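Local coordinates for protein probable thioesterase (Thermus thermophilus, PDB 1Z54) that probably hydrolyses the thioester bond of fatty acyl-CoA substrates, as a hotdog-fold member of the 4-hydroxybenzoyl-CoA thioesterase family, at residues R117-E120 / D121-R124. Residues are numbered along the deposited sequence; the frame is centred on the assembly and turned at random.
Sequences RIPE and DIYR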
# COMPACT_ATOMS: atom_id res chain seq x y z
N ARG A 117 -17.02 24.43 10.44
CA ARG A 117 -16.45 25.44 9.55
C ARG A 117 -14.93 25.41 9.70
O ARG A 117 -14.40 25.04 10.75
CB ARG A 117 -16.95 26.84 9.91
CG ARG A 117 -18.46 26.99 10.02
CD ARG A 117 -18.83 28.46 10.22
NE ARG A 117 -17.95 29.12 11.19
CZ ARG A 117 -17.86 28.79 12.47
NH1 ARG A 117 -18.60 27.81 12.97
NH2 ARG A 117 -17.02 29.44 13.27
N ILE A 118 -14.24 25.79 8.63
CA ILE A 118 -12.78 25.84 8.65
C ILE A 118 -12.36 26.99 9.57
O ILE A 118 -12.82 28.11 9.40
CB ILE A 118 -12.22 26.11 7.25
CG1 ILE A 118 -12.61 24.97 6.31
CG2 ILE A 118 -10.72 26.31 7.31
CD1 ILE A 118 -12.28 25.22 4.86
N PRO A 119 -11.51 26.71 10.58
CA PRO A 119 -11.09 27.79 11.48
C PRO A 119 -10.59 29.02 10.72
O PRO A 119 -9.94 28.91 9.68
CB PRO A 119 -10.00 27.12 12.33
CG PRO A 119 -9.59 25.90 11.54
CD PRO A 119 -10.89 25.43 10.95
N GLU A 120 -10.90 30.20 11.26
CA GLU A 120 -10.54 31.48 10.65
C GLU A 120 -9.15 31.63 10.05
O GLU A 120 -9.01 31.98 8.88
CB GLU A 120 -10.78 32.61 11.65
CG GLU A 120 -12.24 32.78 12.02
CD GLU A 120 -13.14 32.93 10.81
OE1 GLU A 120 -12.76 33.68 9.88
OE2 GLU A 120 -14.21 32.29 10.78
N ASP A 121 -8.12 31.39 10.85
CA ASP A 121 -6.76 31.55 10.35
C ASP A 121 -6.44 30.67 9.15
O ASP A 121 -5.69 31.07 8.26
CB ASP A 121 -5.73 31.29 11.47
CG ASP A 121 -5.70 29.84 11.91
OD1 ASP A 121 -4.65 29.41 12.42
OD2 ASP A 121 -6.72 29.14 11.76
N ILE A 122 -7.02 29.47 9.11
CA ILE A 122 -6.78 28.56 7.99
C ILE A 122 -7.62 29.00 6.79
O ILE A 122 -7.18 28.92 5.63
CB ILE A 122 -7.15 27.11 8.36
CG1 ILE A 122 -6.21 26.61 9.46
CG2 ILE A 122 -7.07 26.22 7.12
CD1 ILE A 122 -6.56 25.21 10.00
N TYR A 123 -8.84 29.45 7.07
CA TYR A 123 -9.74 29.91 6.02
C TYR A 123 -9.11 31.10 5.32
O TYR A 123 -9.05 31.16 4.10
CB TYR A 123 -11.09 30.32 6.63
CG TYR A 123 -12.07 30.85 5.60
CD1 TYR A 123 -12.72 29.99 4.71
CD2 TYR A 123 -12.29 32.23 5.47
CE1 TYR A 123 -13.57 30.49 3.73
CE2 TYR A 123 -13.13 32.73 4.49
CZ TYR A 123 -13.77 31.86 3.62
OH TYR A 123 -14.60 32.36 2.64
N ARG A 124 -8.64 32.05 6.12
CA ARG A 124 -8.01 33.26 5.62
C ARG A 124 -6.85 32.96 4.67
O ARG A 124 -6.76 33.52 3.57
CB ARG A 124 -7.54 34.09 6.82
CG ARG A 124 -7.00 35.46 6.52
CD ARG A 124 -6.86 36.23 7.82
NE ARG A 124 -6.03 35.52 8.78
CZ ARG A 124 -6.05 35.74 10.09
NH1 ARG A 124 -5.25 35.04 10.89
NH2 ARG A 124 -6.86 36.64 10.61
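Ile-118 lays its CG2 methyl against the first turn of the C-terminal helix, 3.7 Å from CG2 of Ile-122, and the two branched side chains cross at about a right angle. The same methyl also approaches CB of Tyr-123 at 4.1 Å. It reaches the helix because CG2 lies opposite the backbone N (chi1 -63°, CG1 being beside that N), while the Ile-118 side chain also packs on Leu-82 and Cys-109 of the sheet. Next along the chain, the ring of Pro-119 meets the other arm of Ile-122: its CG sits 3.5 Å from CD1, tighter than usual for two carbons. Val-52 touches both of these side chains.

Pro-119 is also the N-cap residue. Its carbonyl oxygen accepts a bond from Tyr-123 N at 2.9 Å, close to linear at the hydrogen (160°), and a weak, strongly bent one from Ile-122 N at 3.0 Å. The next helical bond, Arg-124 N to Glu-120 O, measures 2.8 Å. Asp-121 turns its carboxylate back over the helix start, CG lying between its backbone N and carbonyl carbon (chi1 68°), which brings OD2 within 2.7 Å of Ile-122 N in a second weak bond; OD1 forms a salt bridge with Arg-50.

A proline cap has no side-chain acceptor to offer the first turn, and here the Asp-121 carboxylate partly supplies one. Its negative charge, shared with Arg-50, probably also interacts favourably with the helix dipole, while the two isoleucines and the proline join this turn to the hotdog sheet through apolar contact.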